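Local coordinates for protein predicted zincin-like metalloprotease (Acidothermus cellulolyticus 11B, PDB 3E11) that is of unknown function but probably acts as a metal-dependent peptidase of the zincin type, at residues H96-A99 with H100-I104; R27-R30 with N31-V34; N74-C77 with A78-T82. All blocks are in the same frame, centred on the assembly; numbering follows the deposited sequence. Where two conformers were deposited one is given.

Contact 1: residues H96-A99 with H100-I104; sequences HEIA and HHFGI
The imidazole of His100 carries the carbonyl oxygen of His96 on one face, with His96 O 3.0 Å from His100 CG and set toward the rim of the ring. At the ring edge, in plane, lie Ile104 O and a water, which is 2.9 Å from His100 ND1 and donates a hydrogen bond to Glu97 OE2 at 3.1 Å. This water links the glutamate and the second histidine of the HExxH pattern. The ring of His96 runs beside that of His100 and points the same way, the two planes 76° apart in an oblique pairing; His96 CB reaches His100 CE1 at 4.0 Å. No metal is bound to them here, although two histidines on one helix face are consistent with the zinc ligands of zincins. The Phe102 ring takes His101 CD2 over the centre of one face, while Ile98 CD1 meets Phe102 CE2 at 3.8 Å; with CG1 of Ile98 anti to the backbone N (chi1 -162°), the two side chains extend alongside each other. A Schellman motif ends the helix: Ile104 N bonds to Ala99 O (2.8 Å), Gly103 N to His100 O, and Gly103 has positive phi. Ala99 CB packs on Ile104 CB. Leu109 of helix 106-110 touches His96, Ala99, His100 and Ile104, Asp106 holds His100 NE2 weakly, and Tyr49 of strand 47-50 stacks on His101.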
ATOM      1  N   HIS A  96      -6.871  -2.717   0.648  1.00  9.08           N
ATOM      2  CA  HIS A  96      -7.473  -3.287  -0.560  1.00  9.00           C
ATOM      3  C   HIS A  96      -6.540  -4.171  -1.348  1.00  8.81           C
ATOM      4  O   HIS A  96      -6.939  -5.238  -1.825  1.00  9.19           O
ATOM      5  CB  HIS A  96      -8.065  -2.188  -1.448  1.00  9.75           C
ATOM      6  CG  HIS A  96      -9.337  -1.631  -0.896  1.00 12.07           C
ATOM      7  ND1 HIS A  96     -10.505  -1.570  -1.618  1.00 15.84           N
ATOM      8  CD2 HIS A  96      -9.636  -1.171   0.344  1.00 14.78           C
ATOM      9  CE1 HIS A  96     -11.454  -1.039  -0.864  1.00 16.69           C
ATOM     10  NE2 HIS A  96     -10.951  -0.793   0.331  1.00 15.92           N
ATOM     11  N   GLU A  97      -5.295  -3.742  -1.487  1.00  8.33           N
ATOM     12  CA  GLU A  97      -4.346  -4.500  -2.281  1.00  8.88           C
ATOM     13  C   GLU A  97      -4.053  -5.830  -1.611  1.00  8.34           C
ATOM     14  O   GLU A  97      -4.032  -6.862  -2.268  1.00  8.34           O
ATOM     15  CB  GLU A  97      -3.062  -3.693  -2.538  1.00  9.47           C
ATOM     16  CG  GLU A  97      -3.236  -2.578  -3.589  1.00  9.63           C
ATOM     17  CD  GLU A  97      -3.723  -3.121  -4.924  1.00  9.03           C
ATOM     18  OE1 GLU A  97      -3.313  -4.226  -5.308  1.00 12.17           O
ATOM     19  OE2 GLU A  97      -4.561  -2.471  -5.568  1.00  9.71           O
ATOM     20  N   ILE A  98      -3.865  -5.832  -0.297  1.00  7.20           N
ATOM     21  CA  ILE A  98      -3.578  -7.090   0.386  1.00  6.93           C
ATOM     22  C   ILE A  98      -4.806  -8.012   0.382  1.00  7.69           C
ATOM     23  O   ILE A  98      -4.688  -9.225   0.146  1.00  7.90           O
ATOM     24  CB  ILE A  98      -2.979  -6.863   1.810  1.00  6.51           C
ATOM     25  CG1 ILE A  98      -2.288  -8.147   2.288  1.00  5.04           C
ATOM     26  CG2 ILE A  98      -3.989  -6.354   2.799  1.00  6.63           C
ATOM     27  CD1 ILE A  98      -1.113  -8.566   1.409  1.00  5.22           C
ATOM     28  N   ALA A  99      -5.980  -7.431   0.577  1.00  8.11           N
ATOM     29  CA  ALA A  99      -7.216  -8.210   0.595  1.00  9.23           C
ATOM     30  C   ALA A  99      -7.452  -8.905  -0.754  1.00  9.86           C
ATOM     31  O   ALA A  99      -7.768 -10.097  -0.817  1.00 10.31           O
ATOM     32  CB  ALA A  99      -8.364  -7.309   0.953  1.00  9.18           C
ATOM     33  N   HIS A 100      -7.258  -8.153  -1.831  1.00 10.44           N
ATOM     34  CA  HIS A 100      -7.472  -8.661  -3.179  1.00 11.78           C
ATOM     35  C   HIS A 100      -6.445  -9.730  -3.526  1.00 12.16           C
ATOM     36  O   HIS A 100      -6.772 -10.711  -4.202  1.00 11.47           O
ATOM     37  CB  HIS A 100      -7.448  -7.522  -4.217  1.00 12.19           C
ATOM     38  CG  HIS A 100      -8.533  -6.505  -4.031  1.00 14.37           C
ATOM     39  ND1 HIS A 100      -8.513  -5.274  -4.652  1.00 14.79           N
ATOM     40  CD2 HIS A 100      -9.661  -6.527  -3.277  1.00 14.97           C
ATOM     41  CE1 HIS A 100      -9.578  -4.582  -4.289  1.00 14.96           C
ATOM     42  NE2 HIS A 100     -10.290  -5.320  -3.452  1.00 15.85           N
ATOM     43  N   HIS A 101      -5.220  -9.584  -3.021  1.00 11.81           N
ATOM     44  CA  HIS A 101      -4.178 -10.583  -3.238  1.00 11.75           C
ATOM     45  C   HIS A 101      -4.578 -11.947  -2.666  1.00 11.83           C
ATOM     46  O   HIS A 101      -4.213 -12.981  -3.219  1.00 11.90           O
ATOM     47  CB  HIS A 101      -2.846 -10.130  -2.621  1.00 11.98           C
ATOM     48  CG  HIS A 101      -1.799 -11.201  -2.588  1.00 12.99           C
ATOM     49  ND1 HIS A 101      -1.180 -11.679  -3.724  1.00 13.90           N
ATOM     50  CD2 HIS A 101      -1.277 -11.904  -1.553  1.00 15.06           C
ATOM     51  CE1 HIS A 101      -0.298 -12.603  -3.388  1.00 12.20           C
ATOM     52  NE2 HIS A 101      -0.344 -12.767  -2.077  1.00 14.32           N
ATOM     53  N   PHE A 102      -5.330 -11.932  -1.567  1.00 11.46           N
ATOM     54  CA  PHE A 102      -5.800 -13.156  -0.923  1.00 11.54           C
ATOM     55  C   PHE A 102      -7.272 -13.399  -1.243  1.00 12.11           C
ATOM     56  O   PHE A 102      -7.975 -14.049  -0.478  1.00 12.63           O
ATOM     57  CB  PHE A 102      -5.611 -13.062   0.588  1.00 11.62           C
ATOM     58  CG  PHE A 102      -4.191 -13.140   1.016  1.00 10.88           C
ATOM     59  CD1 PHE A 102      -3.467 -14.324   0.853  1.00 11.99           C
ATOM     60  CD2 PHE A 102      -3.565 -12.045   1.572  1.00 10.78           C
ATOM     61  CE1 PHE A 102      -2.158 -14.401   1.252  1.00  9.87           C
ATOM     62  CE2 PHE A 102      -2.247 -12.115   1.964  1.00 10.79           C
ATOM     63  CZ  PHE A 102      -1.543 -13.292   1.812  1.00 12.24           C
ATOM     64  N   GLY A 103      -7.716 -12.880  -2.375  1.00 12.72           N
ATOM     65  CA  GLY A 103      -9.011 -13.197  -2.936  1.00 13.34           C
ATOM     66  C   GLY A 103     -10.214 -12.732  -2.154  1.00 13.99           C
ATOM     67  O   GLY A 103     -11.304 -13.287  -2.324  1.00 14.13           O
ATOM     68  N   ILE A 104     -10.039 -11.693  -1.344  1.00 14.12           N
ATOM     69  CA  ILE A 104     -11.125 -11.078  -0.579  1.00 14.67           C
ATOM     70  C   ILE A 104     -11.592  -9.831  -1.337  1.00 15.60           C
ATOM     71  O   ILE A 104     -10.808  -8.939  -1.629  1.00 14.82           O
ATOM     72  CB  ILE A 104     -10.660 -10.742   0.857  1.00 14.47           C
ATOM     73  CG1 ILE A 104     -10.383 -12.042   1.626  1.00 14.81           C
ATOM     74  CG2 ILE A 104     -11.670  -9.886   1.605  1.00 14.34           C
ATOM     75  CD1 ILE A 104      -9.161 -12.010   2.458  1.00 13.97           C
TER
HETATM   76  O   HOH W   1      -6.441  -4.683  -6.542  1.00 30.71           O

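Contact 2: residues R27-R30 with N31-V34; sequences RAMR and NVAV
Met29, a selenomethionine in this crystal, lays its terminal methyl against the valines of the following strand. The apolar part of the contact rests on that atom: Met29 CE is 4.0 Å from Val32 CG1 and 4.4 Å from Val34 CG2. CG stands beside the backbone N, and the chain bends at chi2 (-67°) and chi3 (-67°), which folds the methyl back over Val32, whose side chain it crosses at about a right angle. Val32 itself points toward the preceding residues, and its CG2 also lies 3.5 Å from Met29 O.

The polar part is a backbone bond. Val32 N donates to Met29 O at 3.1 Å with an N-H...O angle of 137°, approaching from above the carbonyl plane. It closes a type II beta turn from Met29 to Val32, with Asn31 in the positive-phi third position, and the turn delivers the chain into strand 32-37, an outermost strand of the three-stranded sheet. Asn31 directs its amide away from the turn, where ND2 bonds to Leu65 O.

Arg30, the second residue of the turn, lays its guanidinium against that of Arg27: Arg27 NE sits over the centre of one face, 3.2 Å above the plane. Among apolar neighbours, Met29 also rests on Val94 and Ile98 of helix 83-101 and on Leu18 of helix 7-19, while Ile69 of the adjoining parallel strand touches both Met29 and Val32.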
ATOM      1  N   ARG A  27      -1.525 -10.267   9.857  1.00  6.72           N
ATOM      2  CA  ARG A  27      -0.914 -11.505   9.392  1.00  6.00           C
ATOM      3  C   ARG A  27      -0.904 -11.557   7.856  1.00  5.81           C
ATOM      4  O   ARG A  27       0.044 -12.046   7.263  1.00  5.83           O
ATOM      5  CB  ARG A  27      -1.595 -12.740   9.996  1.00  6.24           C
ATOM      6  CG  ARG A  27      -1.095 -14.045   9.417  1.00  7.33           C
ATOM      7  CD  ARG A  27       0.412 -14.301   9.677  1.00  8.27           C
ATOM      8  NE  ARG A  27       0.820 -15.579   9.096  1.00  7.92           N
ATOM      9  CZ  ARG A  27       1.134 -15.761   7.816  1.00 10.87           C
ATOM     10  NH1 ARG A  27       1.093 -14.748   6.946  1.00 12.09           N
ATOM     11  NH2 ARG A  27       1.465 -16.979   7.394  1.00 11.30           N
ATOM     12  N   ALA A  28      -1.961 -11.082   7.216  1.00  5.65           N
ATOM     13  CA  ALA A  28      -1.993 -11.025   5.732  1.00  4.80           C
ATOM     14  C   ALA A  28      -0.853 -10.173   5.129  1.00  5.02           C
ATOM     15  O   ALA A  28      -0.373 -10.452   4.035  1.00  6.54           O
ATOM     16  CB  ALA A  28      -3.343 -10.501   5.242  1.00  4.50           C
HETATM   17  N   MSE A  29      -0.447  -9.139   5.856  1.00  5.86           N
HETATM   18  CA  MSE A  29       0.643  -8.232   5.481  1.00  6.37           C
HETATM   19  C   MSE A  29       2.052  -8.774   5.803  1.00  7.04           C
HETATM   20  O   MSE A  29       3.061  -8.095   5.518  1.00  7.40           O
HETATM   21  CB  MSE A  29       0.439  -6.860   6.181  1.00  6.47           C
HETATM   22  CG  MSE A  29      -0.649  -6.024   5.540  1.00  6.27           C
HETATM   23 SE   MSE A  29      -0.189  -5.442   3.770  0.75  3.20          SE
HETATM   24  CE  MSE A  29       1.180  -4.304   4.206  1.00  6.04           C
ATOM     25  N   ARG A  30       2.135 -10.001   6.359  1.00  6.59           N
ATOM     26  CA  ARG A  30       3.429 -10.591   6.656  1.00  6.43           C
ATOM     27  C   ARG A  30       4.360 -10.558   5.452  1.00  6.76           C
ATOM     28  O   ARG A  30       4.012 -11.011   4.375  1.00  7.28           O
ATOM     29  CB  ARG A  30       3.310 -12.047   7.123  1.00  6.19           C
ATOM     30  CG  ARG A  30       4.667 -12.664   7.492  1.00  5.11           C
ATOM     31  CD  ARG A  30       4.532 -14.067   8.052  1.00  6.29           C
ATOM     32  NE  ARG A  30       3.973 -14.013   9.399  1.00  5.50           N
ATOM     33  CZ  ARG A  30       3.802 -15.067  10.184  1.00  6.50           C
ATOM     34  NH1 ARG A  30       4.120 -16.277   9.756  1.00  8.26           N
ATOM     35  NH2 ARG A  30       3.289 -14.894  11.390  1.00  5.64           N
ATOM     36  N   ASN A  31       5.567 -10.032   5.672  1.00  8.16           N
ATOM     37  CA  ASN A  31       6.592  -9.996   4.630  1.00  8.46           C
ATOM     38  C   ASN A  31       6.114  -9.340   3.325  1.00  8.10           C
ATOM     39  O   ASN A  31       6.344  -9.846   2.233  1.00  8.00           O
ATOM     40  CB  ASN A  31       7.117 -11.411   4.356  1.00  8.64           C
ATOM     41  CG  ASN A  31       8.417 -11.396   3.597  1.00  8.31           C
ATOM     42  OD1 ASN A  31       9.240 -10.502   3.797  1.00  8.90           O
ATOM     43  ND2 ASN A  31       8.589 -12.364   2.673  1.00  9.75           N
ATOM     44  N   VAL A  32       5.362  -8.253   3.494  1.00  7.86           N
ATOM     45  CA  VAL A  32       4.991  -7.346   2.423  1.00  7.64           C
ATOM     46  C   VAL A  32       5.581  -6.000   2.765  1.00  8.05           C
ATOM     47  O   VAL A  32       5.463  -5.513   3.927  1.00  8.34           O
ATOM     48  CB  VAL A  32       3.464  -7.186   2.307  1.00  7.22           C
ATOM     49  CG1 VAL A  32       3.117  -6.177   1.205  1.00  6.00           C
ATOM     50  CG2 VAL A  32       2.830  -8.533   2.031  1.00  7.97           C
ATOM     51  N   ALA A  33       6.256  -5.426   1.786  1.00  7.65           N
ATOM     52  CA  ALA A  33       6.869  -4.103   1.898  1.00  8.23           C
ATOM     53  C   ALA A  33       6.129  -3.127   1.015  1.00  7.58           C
ATOM     54  O   ALA A  33       5.606  -3.478  -0.050  1.00  7.61           O
ATOM     55  CB  ALA A  33       8.308  -4.147   1.525  1.00  8.55           C
ATOM     56  N   VAL A  34       6.018  -1.907   1.502  1.00  7.93           N
ATOM     57  CA  VAL A  34       5.327  -0.855   0.791  1.00  8.72           C
ATOM     58  C   VAL A  34       6.425   0.071   0.269  1.00  9.52           C
ATOM     59  O   VAL A  34       7.317   0.480   1.014  1.00  9.43           O
ATOM     60  CB  VAL A  34       4.297  -0.111   1.713  1.00  9.85           C
ATOM     61  CG1 VAL A  34       3.682   1.083   1.017  1.00 11.42           C
ATOM     62  CG2 VAL A  34       3.253  -1.045   2.177  1.00 11.25           C
TER

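Contact 3: residues N74-C77 with A78-T82; sequences NTIC and ALCET
Cys80 turns its side chain back toward the end of the helix it has just left, against Ile76 and Cys77. Its CB lies 3.8 Å from Cys77 O and 3.9 Å from Ile76 O. From there SG leads on, anti to its own carbonyl carbon (chi1 -61°), and comes to 3.3 Å from Ile76 O. A looser approach of the same sulfur, 4.4 Å from Ile76 CG2 to Cys80 SG, holds for the modelled conformer of Ile76 alone. The sulfur lies beside the Ile76 carbonyl, and Glu85 and Val86 of helix 83-101 also touch this buried residue.

The backbone beneath it marks the close of helix 73-78. One regular helical bond remains, Ala78 N to Asn74 O at 3.1 Å. The next two donors each reach back only three residues: Leu79 N to Ile76 O, and Cys80 N to Cys77 O at 2.9 Å. Both come from well above the carbonyl planes, as fits i to i+3 bonds at a tightened helix end, and the second is nearly straight at 162°. Ile76 O thus receives an N-H bond while lying beside the thiol.

On another side of the turn, Leu79 extends past the helix backbone, its CB 3.5 Å from Ile76 O and its CG 3.7 Å from Thr75 O; Leu46 also touches this side chain. The Thr75 hydroxyl, OG1, is hydrogen-bonded to Leu45 O. Cys80 itself is tied by a backbone hydrogen bond to Val3, and Thr82 takes the N-cap position of helix 83-101, with OG1 bonded to Glu85 N.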
ATOM      1  N   ASN A  74       1.616  10.618  -6.608  1.00  8.59           N
ATOM      2  CA  ASN A  74       0.881  11.656  -7.357  1.00  9.19           C
ATOM      3  C   ASN A  74      -0.634  11.404  -7.353  1.00  8.95           C
ATOM      4  O   ASN A  74      -1.436  12.333  -7.123  1.00 10.05           O
ATOM      5  CB  ASN A  74       1.404  11.771  -8.781  1.00  8.82           C
ATOM      6  CG  ASN A  74       2.772  12.355  -8.842  1.00  7.40           C
ATOM      7  OD1 ASN A  74       3.327  12.777  -7.823  1.00 11.97           O
ATOM      8  ND2 ASN A  74       3.341  12.395 -10.029  1.00 11.36           N
ATOM      9  N   THR A  75      -1.029  10.156  -7.609  1.00  8.47           N
ATOM     10  CA  THR A  75      -2.439   9.841  -7.840  1.00  8.73           C
ATOM     11  C   THR A  75      -3.178   9.866  -6.507  1.00  8.22           C
ATOM     12  O   THR A  75      -4.317  10.305  -6.450  1.00 10.05           O
ATOM     13  CB  THR A  75      -2.647   8.502  -8.599  1.00  8.83           C
ATOM     14  OG1 THR A  75      -1.857   7.495  -7.988  1.00  7.29           O
ATOM     15  CG2 THR A  75      -2.237   8.631 -10.040  1.00 10.08           C
ATOM     16  N   ILE A  76      -2.512   9.445  -5.434  1.00  7.92           N
ATOM     17  CA  ILE A  76      -3.039   9.529  -4.061  0.50  7.54           C
ATOM     18  C   ILE A  76      -3.246  10.980  -3.650  1.00  7.54           C
ATOM     19  O   ILE A  76      -4.301  11.355  -3.123  1.00  7.71           O
ATOM     20  CB  ILE A  76      -2.069   8.855  -3.030  0.50  7.65           C
ATOM     21  CG1 ILE A  76      -2.089   7.317  -3.161  0.50  6.57           C
ATOM     22  CG2 ILE A  76      -2.404   9.270  -1.587  0.50  7.23           C
ATOM     23  CD1 ILE A  76      -3.200   6.596  -2.364  0.50  5.84           C
ATOM     24  N   CYS A  77      -2.216  11.794  -3.850  1.00  8.10           N
ATOM     25  CA  CYS A  77      -2.284  13.187  -3.371  1.00  8.24           C
ATOM     26  C   CYS A  77      -3.343  13.982  -4.077  1.00  7.10           C
ATOM     27  O   CYS A  77      -3.997  14.794  -3.468  1.00  6.67           O
ATOM     28  CB  CYS A  77      -0.943  13.906  -3.466  1.00  8.02           C
ATOM     29  SG  CYS A  77       0.245  13.297  -2.199  1.00 11.62           S
ATOM     30  N   ALA A  78      -3.541  13.712  -5.358  1.00  8.08           N
ATOM     31  CA  ALA A  78      -4.564  14.394  -6.159  1.00  7.28           C
ATOM     32  C   ALA A  78      -5.960  14.247  -5.577  1.00  7.22           C
ATOM     33  O   ALA A  78      -6.814  15.078  -5.841  1.00  7.44           O
ATOM     34  CB  ALA A  78      -4.560  13.890  -7.566  1.00  7.16           C
ATOM     35  N   LEU A  79      -6.194  13.169  -4.840  1.00  7.44           N
ATOM     36  CA  LEU A  79      -7.472  12.908  -4.191  1.00  7.13           C
ATOM     37  C   LEU A  79      -7.622  13.502  -2.769  1.00  7.94           C
ATOM     38  O   LEU A  79      -8.704  13.361  -2.148  1.00  7.67           O
ATOM     39  CB  LEU A  79      -7.667  11.384  -4.101  1.00  8.58           C
ATOM     40  CG  LEU A  79      -7.899  10.623  -5.394  1.00 10.06           C
ATOM     41  CD1 LEU A  79      -7.881   9.107  -5.080  1.00 13.38           C
ATOM     42  CD2 LEU A  79      -9.162  11.058  -6.012  1.00 12.39           C
ATOM     43  N   CYS A  80      -6.561  14.111  -2.243  1.00  7.70           N
ATOM     44  CA  CYS A  80      -6.476  14.483  -0.821  1.00  6.76           C
ATOM     45  C   CYS A  80      -6.239  15.974  -0.590  1.00  6.60           C
ATOM     46  O   CYS A  80      -5.421  16.602  -1.251  1.00  6.19           O
ATOM     47  CB  CYS A  80      -5.387  13.682  -0.122  1.00  8.36           C
ATOM     48  SG  CYS A  80      -5.717  11.862  -0.181  1.00  8.21           S
ATOM     49  N   GLU A  81      -6.917  16.519   0.406  1.00  6.94           N
ATOM     50  CA  GLU A  81      -6.810  17.946   0.728  1.00  6.95           C
ATOM     51  C   GLU A  81      -6.018  18.151   2.022  1.00  6.97           C
ATOM     52  O   GLU A  81      -5.697  19.301   2.379  1.00  5.26           O
ATOM     53  CB  GLU A  81      -8.222  18.585   0.827  1.00  7.43           C
ATOM     54  CG  GLU A  81      -8.895  18.666  -0.557  1.00  8.72           C
ATOM     55  CD  GLU A  81     -10.262  19.283  -0.548  1.00  8.01           C
ATOM     56  OE1 GLU A  81     -10.820  19.523   0.544  1.00 10.80           O
ATOM     57  OE2 GLU A  81     -10.773  19.584  -1.651  1.00 11.03           O
ATOM     58  N   THR A  82      -5.724  17.058   2.742  1.00  6.04           N
ATOM     59  CA  THR A  82      -4.923  17.126   3.955  1.00  6.01           C
ATOM     60  C   THR A  82      -4.031  15.882   4.062  1.00  6.11           C
ATOM     61  O   THR A  82      -4.287  14.869   3.406  1.00  5.29           O
ATOM     62  CB  THR A  82      -5.753  17.240   5.244  1.00  5.58           C
ATOM     63  OG1 THR A  82      -6.360  15.972   5.540  1.00  5.65           O
ATOM     64  CG2 THR A  82      -6.806  18.324   5.137  1.00  7.23           C
TER

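How the contacts relate
Contacts 1 and 2 meet directly, their centres about 12 Å apart: Ile98 CB packs on Met29 SE at 3.7 Å, and Ile98 CD1 lies 4.0 Å from Val32 CG2. The turn at 27-34 thus rests against the helix that carries the HExxH pattern, the probable metal site, without its methionine touching the pattern residues. Met29 is also about 10 Å, side chain to side chain, from Asp19, seen to bind calcium in a structure of this protein, though none is bound to this chain here. Contact 3 stands apart, its centre about 23 Å from that of contact 1 and about 24 Å from that of contact 2, yet residues 78-82 lead into helix 83-101, which ends in contact 1.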